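Local coordinates for Sel1 repeat family protein (Pseudomonas aeruginosa, PDB 6LCH) that probably serves as an immunity protein that binds and neutralises PldB, a type VI secretion effector of the same bacterium, at residues A[87-92]-A[101-106]; A[96-101]-A[132-137]; A[22-27]-A[51-56]; A[184-189]-A[217-222]; A[16-21]-A[57-62]. One frame throughout, in Å; residues are numbered along the deposited sequence.

How the interactions relate
Interactions 1, 2, 3 and 5 form one linked group, in which interaction 2 touches interactions 1 and 5 and carries helix 97-107 on to helix 133-146. Interaction 4 stands on the opposite side of the chain's centre from interactions 1, 3 and 5, and from interaction 2. Interactions 1, 2 and 4 are buried; interactions 3 and 5 are only partly so. Interactions 1 and 2 both use helix 97-107 and share Y101, but the first is aromatic and sulfur packing whereas the second adds an amide hydrogen bond and a water bridge. Interaction 3 is nested within the loop closed by interaction 5, and D25 joins H58 between them. Interaction 3 alone adds a cation-pi contact, K52 over W27.

Interaction 1: A[87-92]-A[101-106]; sequences LYQKMI and YDMGAM
Y88 carries its ring anti to its own carbonyl carbon (chi1 -66°), which brings one face of the phenol against D102 CB; the matching torsion of D102 (chi1 -64°) places only its carboxylate, turned to H63 and Q98. D102 CB stands 3.5 Å from the centroid of the Y88 ring, a CH-pi contact displaced toward CE1. M106 comes to the rim instead: its CG lies 3.2 Å from Y88 CE2, and its sulfur sits in the ring plane, a Met-aromatic contact made at the edge. The two segments belong to consecutive helices, 81-93 and 97-107, packed as an antiparallel hairpin of the alpha-solenoid kind formed by Sel1 repeats, with short axes 9.2 Å apart at closest approach and 144° between their directions. M103 bends at chi2 and chi3 to tuck its methyl CE against Y88 CB at 3.6 Å and beside the backbone of Q89. One turn on from Y88, I92 CD1 touches M103 CB at 3.9 Å. The carboxylate of D102 is buried but satisfied, OD1 by H63 of helix 59-70 and OD2 by Q98, while the methyl CE of M91 lies 3.4 Å from D102 OD1. Helix 59-70 also meets Y88 through A66 and R70.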
# COMPACT_ATOMS: atom_id res chain seq x y z
N LEU A 87 18.58 6.60 7.29
CA LEU A 87 18.17 5.41 6.55
C LEU A 87 17.47 5.78 5.25
O LEU A 87 17.67 5.12 4.22
CB LEU A 87 17.26 4.54 7.41
CG LEU A 87 17.97 3.66 8.44
CD1 LEU A 87 17.00 3.26 9.55
CD2 LEU A 87 18.57 2.42 7.79
N TYR A 88 16.65 6.83 5.27
CA TYR A 88 15.99 7.29 4.05
C TYR A 88 17.00 7.82 3.03
O TYR A 88 16.82 7.63 1.83
CB TYR A 88 14.94 8.36 4.40
CG TYR A 88 13.76 7.82 5.21
CD1 TYR A 88 13.40 6.50 5.13
CD2 TYR A 88 13.02 8.64 6.05
CE1 TYR A 88 12.33 5.98 5.84
CE2 TYR A 88 11.96 8.12 6.78
CZ TYR A 88 11.62 6.80 6.67
OH TYR A 88 10.56 6.29 7.39
N GLN A 89 18.07 8.47 3.49
CA GLN A 89 19.09 8.96 2.56
C GLN A 89 19.92 7.83 1.97
O GLN A 89 20.35 7.91 0.82
CB GLN A 89 20.00 9.97 3.26
CG GLN A 89 20.99 10.66 2.32
CD GLN A 89 20.32 11.36 1.16
OE1 GLN A 89 19.36 12.11 1.35
NE2 GLN A 89 20.82 11.13 -0.05
N LYS A 90 20.15 6.76 2.74
CA LYS A 90 20.83 5.60 2.18
C LYS A 90 19.98 4.94 1.11
O LYS A 90 20.51 4.44 0.11
CB LYS A 90 21.18 4.60 3.30
CG LYS A 90 22.20 5.13 4.29
CD LYS A 90 22.13 4.38 5.62
CE LYS A 90 22.60 5.25 6.77
NZ LYS A 90 23.99 5.75 6.60
N MET A 91 18.66 4.93 1.29
CA MET A 91 17.76 4.42 0.25
C MET A 91 17.87 5.26 -1.01
O MET A 91 17.93 4.73 -2.13
CB MET A 91 16.32 4.43 0.75
CG MET A 91 16.06 3.50 1.91
SD MET A 91 14.33 3.11 2.08
CE MET A 91 13.95 3.96 3.54
N ILE A 92 17.88 6.58 -0.85
CA ILE A 92 18.00 7.49 -1.98
C ILE A 92 19.36 7.32 -2.65
O ILE A 92 19.47 7.36 -3.89
CB ILE A 92 17.75 8.93 -1.52
CG1 ILE A 92 16.26 9.15 -1.23
CG2 ILE A 92 18.27 9.93 -2.53
CD1 ILE A 92 15.92 10.55 -0.74
N TYR A 101 9.80 8.49 -1.58
CA TYR A 101 8.51 8.59 -0.92
C TYR A 101 8.67 8.75 0.59
O TYR A 101 7.97 9.55 1.22
CB TYR A 101 7.66 7.36 -1.23
CG TYR A 101 6.32 7.31 -0.53
CD1 TYR A 101 6.16 6.63 0.68
CD2 TYR A 101 5.20 7.92 -1.08
CE1 TYR A 101 4.94 6.58 1.32
CE2 TYR A 101 3.97 7.88 -0.44
CZ TYR A 101 3.85 7.21 0.75
OH TYR A 101 2.62 7.16 1.38
N ASP A 102 9.58 7.98 1.19
CA ASP A 102 9.73 8.02 2.64
C ASP A 102 10.33 9.35 3.10
O ASP A 102 9.95 9.87 4.15
CB ASP A 102 10.60 6.86 3.12
CG ASP A 102 9.98 5.50 2.85
OD1 ASP A 102 10.75 4.55 2.61
OD2 ASP A 102 8.74 5.38 2.88
N MET A 103 11.26 9.91 2.32
CA MET A 103 11.91 11.15 2.74
C MET A 103 10.94 12.32 2.67
O MET A 103 10.97 13.21 3.53
CB MET A 103 13.14 11.42 1.87
CG MET A 103 13.94 12.61 2.34
SD MET A 103 14.88 12.27 3.83
CE MET A 103 16.32 11.47 3.13
N GLY A 104 10.09 12.36 1.64
CA GLY A 104 9.13 13.44 1.52
C GLY A 104 8.14 13.49 2.68
O GLY A 104 7.68 14.57 3.06
N ALA A 105 7.81 12.33 3.24
CA ALA A 105 6.99 12.28 4.45
C ALA A 105 7.76 12.73 5.68
O ALA A 105 7.14 12.97 6.73
CB ALA A 105 6.44 10.87 4.66
N MET A 106 9.08 12.85 5.59
CA MET A 106 9.89 13.28 6.72
C MET A 106 10.10 14.79 6.73
O MET A 106 9.69 15.48 7.67
CB MET A 106 11.25 12.58 6.69
CG MET A 106 11.20 11.20 7.23
SD MET A 106 10.56 11.14 8.91
CE MET A 106 12.07 11.04 9.85

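Interaction 2: A[96-101]-A[132-137]; sequences VPQGFY and NPPALT
An asparagine N-cap at the start of helix 133-146 is at the centre of this contact: N132 uses both ends of its amide, one for its own helix and one across to Q98. N132 OD1 accepts from A135 N at 2.8 Å, closing the first turn, and N132 ND2 donates to Q98 OE1, also at 2.8 Å and nearly straight at 167°. The acceptor lies in the amide plane of N132, but the donor stands well above the carbonyl plane of Q98, and the two amides are strongly turned against each other. ND2 is also bonded to E13, so this buried nitrogen has two acceptors. Helices 97-107 and 133-146 meet here near their N-terminal ends, their short axes 43° apart, within the right-handed superhelical array usual for Sel1 repeats. Y101, with its ring anti to the backbone N (chi1 176°), reaches over the first turn of the second helix. P134 CB sits 3.6 Å above the centre of the Y101 ring, a CH-pi contact, and A135 CB touches Y101 CD2 at 3.8 Å. Beyond the ring, one water lies 2.7 Å from Y101 OH and donates to P134 O. At the start of helix 97-107, P97 CB rests 3.9 Å from N132 CB.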
# COMPACT_ATOMS: atom_id res chain seq x y z
N VAL A 96 16.59 4.05 -4.65
CA VAL A 96 15.43 3.21 -4.35
C VAL A 96 14.18 4.08 -4.39
O VAL A 96 14.11 5.09 -3.67
CB VAL A 96 15.58 2.50 -2.99
CG1 VAL A 96 14.32 1.75 -2.66
CG2 VAL A 96 16.77 1.56 -3.01
N PRO A 97 13.19 3.75 -5.22
CA PRO A 97 12.02 4.64 -5.35
C PRO A 97 11.27 4.86 -4.05
O PRO A 97 10.81 5.97 -3.79
CB PRO A 97 11.16 3.93 -6.40
CG PRO A 97 12.11 3.05 -7.16
CD PRO A 97 13.14 2.62 -6.16
N GLN A 98 11.16 3.82 -3.21
CA GLN A 98 10.52 4.00 -1.91
C GLN A 98 11.28 4.98 -1.03
O GLN A 98 10.69 5.64 -0.17
CB GLN A 98 10.37 2.64 -1.21
CG GLN A 98 9.52 2.67 0.06
CD GLN A 98 8.05 2.91 -0.22
OE1 GLN A 98 7.50 2.43 -1.21
NE2 GLN A 98 7.39 3.66 0.67
N GLY A 99 12.60 5.11 -1.24
CA GLY A 99 13.38 6.04 -0.44
C GLY A 99 12.95 7.49 -0.63
O GLY A 99 12.96 8.28 0.32
N PHE A 100 12.56 7.85 -1.85
CA PHE A 100 12.08 9.20 -2.10
C PHE A 100 10.72 9.44 -1.44
O PHE A 100 10.50 10.50 -0.83
CB PHE A 100 11.99 9.45 -3.61
CG PHE A 100 13.31 9.39 -4.31
CD1 PHE A 100 14.17 10.47 -4.30
CD2 PHE A 100 13.70 8.24 -4.98
CE1 PHE A 100 15.39 10.42 -4.95
CE2 PHE A 100 14.93 8.18 -5.63
CZ PHE A 100 15.77 9.27 -5.62
N TYR A 101 9.80 8.49 -1.58
CA TYR A 101 8.51 8.59 -0.92
C TYR A 101 8.67 8.75 0.59
O TYR A 101 7.97 9.55 1.22
CB TYR A 101 7.66 7.36 -1.23
CG TYR A 101 6.32 7.31 -0.53
CD1 TYR A 101 6.16 6.63 0.68
CD2 TYR A 101 5.20 7.92 -1.08
CE1 TYR A 101 4.94 6.58 1.32
CE2 TYR A 101 3.97 7.88 -0.44
CZ TYR A 101 3.85 7.21 0.75
OH TYR A 101 2.62 7.16 1.38
N ASN A 132 7.01 4.17 -8.08
CA ASN A 132 6.73 3.79 -6.70
C ASN A 132 5.23 3.74 -6.46
O ASN A 132 4.55 4.76 -6.62
CB ASN A 132 7.39 4.79 -5.75
CG ASN A 132 7.09 4.48 -4.30
OD1 ASN A 132 6.34 5.20 -3.65
ND2 ASN A 132 7.68 3.41 -3.79
N PRO A 133 4.67 2.59 -6.08
CA PRO A 133 3.21 2.48 -5.93
C PRO A 133 2.66 3.37 -4.83
O PRO A 133 1.59 3.98 -5.03
CB PRO A 133 3.00 0.99 -5.61
CG PRO A 133 4.18 0.31 -6.24
CD PRO A 133 5.33 1.27 -6.07
N PRO A 134 3.30 3.49 -3.66
CA PRO A 134 2.79 4.45 -2.67
C PRO A 134 2.77 5.89 -3.18
O PRO A 134 1.79 6.61 -2.95
CB PRO A 134 3.74 4.28 -1.48
CG PRO A 134 4.18 2.87 -1.58
CD PRO A 134 4.35 2.64 -3.05
N ALA A 135 3.83 6.32 -3.86
CA ALA A 135 3.87 7.71 -4.32
C ALA A 135 2.81 7.97 -5.38
O ALA A 135 2.18 9.03 -5.38
CB ALA A 135 5.27 8.04 -4.85
N LEU A 136 2.61 7.03 -6.30
CA LEU A 136 1.59 7.22 -7.33
C LEU A 136 0.19 7.22 -6.74
O LEU A 136 -0.70 7.92 -7.24
CB LEU A 136 1.70 6.12 -8.39
CG LEU A 136 2.93 6.07 -9.31
CD1 LEU A 136 3.06 4.67 -9.87
CD2 LEU A 136 2.81 7.08 -10.44
N THR A 137 -0.02 6.45 -5.67
CA THR A 137 -1.32 6.40 -5.02
C THR A 137 -1.62 7.70 -4.28
O THR A 137 -2.76 8.20 -4.32
CB THR A 137 -1.37 5.22 -4.06
OG1 THR A 137 -1.14 4.01 -4.79
CG2 THR A 137 -2.72 5.13 -3.37
O HOH W 1 0.47 6.82 -0.23

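Interaction 3: A[22-27]-A[51-56]; sequences PQADAW and SKAAER
Apolar packing forms the inner side, where A24 and A53 let helices 22-34 and 43-55 come close: their CA atoms are 4.3 Å apart, and the short axes, nearly antiparallel at 155°, approach to 8.1 Å. A53 CB meets A24 CB at 4.1 Å, and A24 CB also meets the first methylene of R56. The A53 methyl packs on the backbone carbonyl as well, its CB 3.4 Å from A24 O. The two alanines thus permit the close approach of this antiparallel helical hairpin in a Sel1 protein of the TPR clan.

The aromatic contacts belong to W27. K52 lays its CB over the six-membered ring, 3.9 Å from the centroid of that W27 ring, and then bends at chi3 (-81°) to bring its ammonium back over the same indole. K52 NZ stands 4.8 Å from the centroid of the W27 five-membered ring, a cation-pi contact 18° off the normal. R56 CD meets W27 CZ3 at 3.4 Å, with the guanidinium nearly perpendicular to the indole.

Among the polar groups, Q23 OE1 lies over a face of the R56 guanidinium, 2.9 Å from R56 NE, but the angle rules out a hydrogen bond. The salt bridge of R56 NE goes to D21 instead. With no hydrogen bond joining the two segments, the contact relies on close alanine packing inside and, on the more exposed side, on an indole with K52 over one face and the R56 methylene against its six-membered ring.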
# COMPACT_ATOMS: atom_id res chain seq x y z
N PRO A 22 21.54 -11.82 -0.60
CA PRO A 22 20.99 -12.99 0.11
C PRO A 22 21.25 -13.00 1.61
O PRO A 22 20.32 -13.24 2.40
CB PRO A 22 21.65 -14.17 -0.61
CG PRO A 22 21.89 -13.65 -2.00
CD PRO A 22 22.26 -12.21 -1.83
N GLN A 23 22.50 -12.77 2.05
CA GLN A 23 22.79 -12.73 3.48
C GLN A 23 21.95 -11.69 4.21
O GLN A 23 21.44 -11.95 5.31
CB GLN A 23 24.28 -12.44 3.73
CG GLN A 23 24.58 -12.18 5.21
CD GLN A 23 26.03 -11.77 5.51
OE1 GLN A 23 26.59 -10.90 4.86
NE2 GLN A 23 26.64 -12.45 6.48
N ALA A 24 21.80 -10.51 3.61
CA ALA A 24 21.06 -9.44 4.27
C ALA A 24 19.57 -9.72 4.28
O ALA A 24 18.89 -9.45 5.28
CB ALA A 24 21.35 -8.10 3.59
N ASP A 25 19.03 -10.28 3.19
CA ASP A 25 17.60 -10.56 3.13
C ASP A 25 17.19 -11.60 4.16
O ASP A 25 16.05 -11.60 4.63
CB ASP A 25 17.22 -11.02 1.72
CG ASP A 25 15.72 -11.06 1.51
OD1 ASP A 25 15.09 -9.98 1.48
OD2 ASP A 25 15.17 -12.17 1.38
N ALA A 26 18.10 -12.51 4.51
CA ALA A 26 17.81 -13.48 5.57
C ALA A 26 17.69 -12.79 6.92
O ALA A 26 16.80 -13.11 7.71
CB ALA A 26 18.89 -14.56 5.59
N TRP A 27 18.59 -11.85 7.21
CA TRP A 27 18.46 -11.06 8.43
C TRP A 27 17.14 -10.30 8.44
O TRP A 27 16.45 -10.25 9.46
CB TRP A 27 19.60 -10.05 8.55
CG TRP A 27 20.93 -10.64 8.79
CD1 TRP A 27 21.22 -11.80 9.45
CD2 TRP A 27 22.18 -10.09 8.38
NE1 TRP A 27 22.57 -12.00 9.47
CE2 TRP A 27 23.19 -10.97 8.81
CE3 TRP A 27 22.54 -8.94 7.67
CZ2 TRP A 27 24.53 -10.73 8.58
CZ3 TRP A 27 23.88 -8.70 7.43
CH2 TRP A 27 24.86 -9.60 7.88
N SER A 51 19.27 -3.55 11.20
CA SER A 51 20.41 -2.67 10.95
C SER A 51 21.51 -3.40 10.20
O SER A 51 22.09 -2.86 9.25
CB SER A 51 20.94 -2.11 12.27
OG SER A 51 19.88 -1.56 13.04
N LYS A 52 21.81 -4.64 10.61
CA LYS A 52 22.79 -5.45 9.90
C LYS A 52 22.43 -5.57 8.42
O LYS A 52 23.30 -5.44 7.55
CB LYS A 52 22.88 -6.84 10.53
CG LYS A 52 23.78 -6.93 11.76
CD LYS A 52 23.79 -8.34 12.34
CE LYS A 52 22.57 -8.60 13.22
NZ LYS A 52 22.43 -10.03 13.65
N ALA A 53 21.16 -5.81 8.12
CA ALA A 53 20.73 -5.87 6.73
C ALA A 53 20.85 -4.50 6.07
O ALA A 53 21.25 -4.41 4.90
CB ALA A 53 19.30 -6.40 6.65
N ALA A 54 20.53 -3.44 6.80
CA ALA A 54 20.57 -2.09 6.23
C ALA A 54 21.99 -1.69 5.86
O ALA A 54 22.21 -1.02 4.84
CB ALA A 54 19.98 -1.08 7.21
N GLU A 55 22.97 -2.08 6.68
CA GLU A 55 24.37 -1.76 6.39
C GLU A 55 24.89 -2.50 5.17
O GLU A 55 25.87 -2.07 4.57
CB GLU A 55 25.26 -2.06 7.59
CG GLU A 55 24.84 -1.44 8.91
CD GLU A 55 24.25 -0.05 8.76
OE1 GLU A 55 23.14 0.17 9.27
OE2 GLU A 55 24.91 0.81 8.14
N ARG A 56 24.27 -3.63 4.81
CA ARG A 56 24.65 -4.33 3.59
C ARG A 56 23.88 -3.85 2.37
O ARG A 56 24.09 -4.38 1.28
CB ARG A 56 24.45 -5.84 3.77
CG ARG A 56 25.53 -6.51 4.59
CD ARG A 56 25.44 -8.03 4.52
NE ARG A 56 25.92 -8.59 3.26
CZ ARG A 56 27.20 -8.78 2.96
NH1 ARG A 56 28.15 -8.43 3.82
NH2 ARG A 56 27.54 -9.31 1.80

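Interaction 4: A[184-189]-A[217-222]; sequences PKALVY and SAMWYA
M219 and Y221 face helix 183-195 from a type I' beta turn that runs from A218 to Y221, closed by Y221 N donating to A218 O at 3.0 Å; M219 and W220 occupy its two central positions with positive phi. This turn lies in the loop between helices 199-208 and 225-240 and packs on the side of helix 183-195, within the helical array that includes the Sel1 repeat of residues 166-198. L187 carries most of the helix side. With CG anti to the backbone N (chi1 -154°), its isobutyl group forks: CD2 goes over the face of Y221, 3.8 Å from the ring centroid in a CH-pi contact, and CD1 goes to the methyl of M219, 3.8 Å from M219 CE. M219 runs out from the turn and bends at chi3 (-92°), while its sulfur lies 4.3 Å from A186 CB. V208 touches both L187 and Y221, F183 lies against M219 and Y221, and H258 packs edge-to-face with the Y221 ring. H258 also bonds to M219 O, so the same residue grips both the backbone and an aromatic side chain of the turn. At the far end of the phenol, P184 CA lies at the ring edge, 3.1 Å from Y221 OH, with no hydrogen bond between the two residues.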
# COMPACT_ATOMS: atom_id res chain seq x y z
N PRO A 184 -21.20 -2.03 -8.58
CA PRO A 184 -20.59 -3.31 -8.97
C PRO A 184 -19.18 -3.17 -9.51
O PRO A 184 -18.37 -4.08 -9.31
CB PRO A 184 -21.55 -3.84 -10.04
CG PRO A 184 -22.80 -3.04 -9.90
CD PRO A 184 -22.35 -1.70 -9.43
N LYS A 185 -18.87 -2.08 -10.21
CA LYS A 185 -17.48 -1.86 -10.60
C LYS A 185 -16.62 -1.53 -9.40
O LYS A 185 -15.43 -1.88 -9.37
CB LYS A 185 -17.39 -0.75 -11.64
CG LYS A 185 -16.04 -0.64 -12.31
CD LYS A 185 -16.14 0.18 -13.59
CE LYS A 185 -15.63 -0.60 -14.78
NZ LYS A 185 -15.91 0.14 -16.04
N ALA A 186 -17.19 -0.86 -8.40
CA ALA A 186 -16.46 -0.61 -7.16
C ALA A 186 -16.16 -1.92 -6.44
O ALA A 186 -15.05 -2.12 -5.94
CB ALA A 186 -17.26 0.32 -6.25
N LEU A 187 -17.14 -2.83 -6.40
CA LEU A 187 -16.95 -4.11 -5.74
C LEU A 187 -15.88 -4.95 -6.43
O LEU A 187 -15.16 -5.70 -5.76
CB LEU A 187 -18.27 -4.87 -5.69
CG LEU A 187 -18.48 -5.89 -4.57
CD1 LEU A 187 -18.42 -5.22 -3.20
CD2 LEU A 187 -19.80 -6.61 -4.75
N VAL A 188 -15.77 -4.84 -7.75
CA VAL A 188 -14.72 -5.57 -8.47
C VAL A 188 -13.35 -5.14 -7.99
O VAL A 188 -12.46 -5.97 -7.75
CB VAL A 188 -14.88 -5.37 -9.99
CG1 VAL A 188 -13.61 -5.82 -10.72
CG2 VAL A 188 -16.10 -6.12 -10.51
N TYR A 189 -13.16 -3.83 -7.82
CA TYR A 189 -11.85 -3.30 -7.47
C TYR A 189 -11.52 -3.48 -5.99
O TYR A 189 -10.35 -3.68 -5.63
CB TYR A 189 -11.77 -1.83 -7.86
CG TYR A 189 -11.32 -1.64 -9.28
CD1 TYR A 189 -12.09 -0.93 -10.19
CD2 TYR A 189 -10.13 -2.20 -9.73
CE1 TYR A 189 -11.67 -0.77 -11.51
CE2 TYR A 189 -9.71 -2.05 -11.03
CZ TYR A 189 -10.48 -1.33 -11.91
OH TYR A 189 -10.04 -1.18 -13.20
N SER A 217 -24.31 1.91 3.57
CA SER A 217 -22.89 1.60 3.67
C SER A 217 -22.51 0.34 2.90
O SER A 217 -21.34 0.17 2.54
CB SER A 217 -22.48 1.45 5.13
OG SER A 217 -22.33 2.70 5.75
N ALA A 218 -23.47 -0.55 2.65
CA ALA A 218 -23.23 -1.78 1.91
C ALA A 218 -23.53 -1.65 0.43
O ALA A 218 -23.61 -2.66 -0.27
CB ALA A 218 -24.05 -2.92 2.52
N MET A 219 -23.69 -0.42 -0.08
CA MET A 219 -24.06 -0.17 -1.47
C MET A 219 -25.33 -0.92 -1.87
O MET A 219 -25.52 -1.24 -3.05
CB MET A 219 -22.91 -0.50 -2.42
CG MET A 219 -21.56 0.04 -1.93
SD MET A 219 -20.24 0.01 -3.16
CE MET A 219 -19.46 -1.56 -2.89
N TRP A 220 -26.18 -1.22 -0.89
CA TRP A 220 -27.45 -1.91 -1.10
C TRP A 220 -27.25 -3.32 -1.65
O TRP A 220 -28.11 -3.85 -2.35
CB TRP A 220 -28.39 -1.09 -1.99
CG TRP A 220 -28.85 0.14 -1.30
CD1 TRP A 220 -29.84 0.23 -0.36
CD2 TRP A 220 -28.32 1.46 -1.45
NE1 TRP A 220 -29.97 1.54 0.07
CE2 TRP A 220 -29.04 2.31 -0.59
CE3 TRP A 220 -27.30 2.01 -2.24
CZ2 TRP A 220 -28.78 3.67 -0.49
CZ3 TRP A 220 -27.05 3.37 -2.14
CH2 TRP A 220 -27.78 4.18 -1.27
N TYR A 221 -26.10 -3.93 -1.35
CA TYR A 221 -25.91 -5.33 -1.65
C TYR A 221 -26.60 -6.18 -0.59
O TYR A 221 -26.65 -5.83 0.59
CB TYR A 221 -24.42 -5.67 -1.70
CG TYR A 221 -23.81 -5.44 -3.07
CD1 TYR A 221 -23.18 -4.23 -3.37
CD2 TYR A 221 -23.89 -6.40 -4.06
CE1 TYR A 221 -22.64 -4.01 -4.61
CE2 TYR A 221 -23.34 -6.19 -5.30
CZ TYR A 221 -22.72 -4.99 -5.57
OH TYR A 221 -22.18 -4.77 -6.81
N ALA A 222 -27.15 -7.31 -1.02
CA ALA A 222 -27.81 -8.18 -0.08
C ALA A 222 -26.78 -8.81 0.85
O ALA A 222 -25.70 -9.22 0.40
CB ALA A 222 -28.61 -9.27 -0.80

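Interaction 5: A[16-21]-A[57-62]; sequences HLPPLD and GHWKAM
L17 sets both methyls on the same side of the W59 indole: L17 CD2 lies over the face, 4.0 Å from the centroid of the W59 five-membered ring, a CH-pi contact, and L17 CD1 touches W59 CZ2 at 3.6 Å. P18 adds a looser touch beside the same ring, its CG 4.3 Å from W59 CD1. The indole reaches the loop because its CG lies between the backbone N and the carbonyl carbon (chi1 71°); K60 CG covers the face opposite L17. Farther along the loop, L20 brings CD1 to the imidazole of H58, 3.5 Å from H58 NE2.

H58 is itself firmly placed. Its ND1 accepts from A61 N at 3.1 Å, with the amide close to the ring plane, making H58 the N-cap of helix 59-70. NE2 bonds to D25, so A61 N and D25 hold both ring nitrogens. The ring also stacks with Y28. Just before it, G57 has positive phi in a Schellman motif that ends helix 43-55. A water donates to G57 O at 2.9 Å and more weakly to P19 O, joining the two backbones. D21, the N-cap of helix 22-34, bonds to A24 N and forms a salt bridge with R56. The loop thus runs alongside the tight turn between helices 43-55 and 59-70 and leads into helix 22-34, while V96, just ahead of helix 97-107, packs against both P18 and W59.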
# COMPACT_ATOMS: atom_id res chain seq x y z
N HIS A 16 13.91 -0.42 -11.24
CA HIS A 16 14.96 0.46 -10.74
C HIS A 16 15.30 0.15 -9.29
O HIS A 16 15.37 1.05 -8.45
CB HIS A 16 14.54 1.93 -10.87
CG HIS A 16 13.54 2.18 -11.96
ND1 HIS A 16 13.75 1.80 -13.27
CD2 HIS A 16 12.33 2.78 -11.93
CE1 HIS A 16 12.71 2.16 -14.00
NE2 HIS A 16 11.83 2.76 -13.21
N LEU A 17 15.50 -1.14 -8.97
CA LEU A 17 15.88 -1.56 -7.63
C LEU A 17 17.28 -2.16 -7.65
O LEU A 17 17.68 -2.82 -8.62
CB LEU A 17 14.91 -2.60 -7.06
CG LEU A 17 13.52 -2.13 -6.59
CD1 LEU A 17 12.69 -3.30 -6.08
CD2 LEU A 17 13.62 -1.02 -5.56
N PRO A 18 18.05 -1.96 -6.58
CA PRO A 18 19.39 -2.56 -6.51
C PRO A 18 19.30 -4.05 -6.26
O PRO A 18 18.23 -4.55 -5.89
CB PRO A 18 20.03 -1.82 -5.32
CG PRO A 18 18.87 -1.47 -4.45
CD PRO A 18 17.73 -1.18 -5.38
N PRO A 19 20.39 -4.80 -6.46
CA PRO A 19 20.32 -6.25 -6.23
C PRO A 19 20.04 -6.58 -4.77
O PRO A 19 20.52 -5.90 -3.86
CB PRO A 19 21.71 -6.73 -6.67
CG PRO A 19 22.59 -5.52 -6.58
CD PRO A 19 21.70 -4.38 -6.96
N LEU A 20 19.24 -7.62 -4.56
CA LEU A 20 18.86 -8.05 -3.22
C LEU A 20 19.92 -9.00 -2.68
O LEU A 20 20.11 -10.09 -3.22
CB LEU A 20 17.49 -8.73 -3.24
CG LEU A 20 16.83 -8.91 -1.87
CD1 LEU A 20 16.07 -7.65 -1.48
CD2 LEU A 20 15.91 -10.13 -1.86
N ASP A 21 20.61 -8.58 -1.63
CA ASP A 21 21.67 -9.40 -1.06
C ASP A 21 21.08 -10.59 -0.32
O ASP A 21 20.18 -10.42 0.51
CB ASP A 21 22.54 -8.58 -0.11
CG ASP A 21 23.59 -9.43 0.58
OD1 ASP A 21 24.59 -9.79 -0.08
OD2 ASP A 21 23.41 -9.76 1.77
N GLY A 57 23.01 -2.86 2.54
CA GLY A 57 22.29 -2.27 1.43
C GLY A 57 20.86 -2.74 1.23
O GLY A 57 20.25 -2.39 0.22
N HIS A 58 20.32 -3.53 2.15
CA HIS A 58 18.97 -4.05 2.00
C HIS A 58 17.96 -2.92 2.15
O HIS A 58 17.89 -2.29 3.21
CB HIS A 58 18.71 -5.15 3.02
CG HIS A 58 17.58 -6.06 2.66
ND1 HIS A 58 16.26 -5.72 2.89
CD2 HIS A 58 17.56 -7.28 2.08
CE1 HIS A 58 15.48 -6.71 2.47
NE2 HIS A 58 16.25 -7.66 1.98
N TRP A 59 17.16 -2.67 1.11
CA TRP A 59 16.35 -1.46 1.12
C TRP A 59 15.03 -1.64 1.87
O TRP A 59 14.53 -0.68 2.46
CB TRP A 59 16.13 -0.94 -0.30
CG TRP A 59 15.23 -1.76 -1.17
CD1 TRP A 59 15.59 -2.75 -2.04
CD2 TRP A 59 13.80 -1.63 -1.29
NE1 TRP A 59 14.49 -3.25 -2.67
CE2 TRP A 59 13.37 -2.58 -2.23
CE3 TRP A 59 12.85 -0.81 -0.68
CZ2 TRP A 59 12.03 -2.73 -2.58
CZ3 TRP A 59 11.52 -0.96 -1.02
CH2 TRP A 59 11.12 -1.92 -1.97
N LYS A 60 14.46 -2.84 1.88
CA LYS A 60 13.26 -3.05 2.70
C LYS A 60 13.61 -3.03 4.18
O LYS A 60 12.82 -2.54 5.00
CB LYS A 60 12.58 -4.36 2.31
CG LYS A 60 11.83 -4.27 1.00
CD LYS A 60 11.76 -5.62 0.31
CE LYS A 60 10.81 -5.57 -0.87
NZ LYS A 60 9.39 -5.55 -0.42
N ALA A 61 14.78 -3.53 4.54
CA ALA A 61 15.23 -3.43 5.93
C ALA A 61 15.40 -1.98 6.36
O ALA A 61 15.06 -1.62 7.49
CB ALA A 61 16.54 -4.20 6.11
N MET A 62 15.93 -1.13 5.46
CA MET A 62 16.03 0.29 5.75
C MET A 62 14.66 0.91 5.95
O MET A 62 14.44 1.70 6.88
CB MET A 62 16.76 1.01 4.61
CG MET A 62 18.21 0.66 4.48
SD MET A 62 19.02 1.70 3.27
CE MET A 62 18.38 1.10 1.73
O HOH W 2 21.56 -3.17 -2.30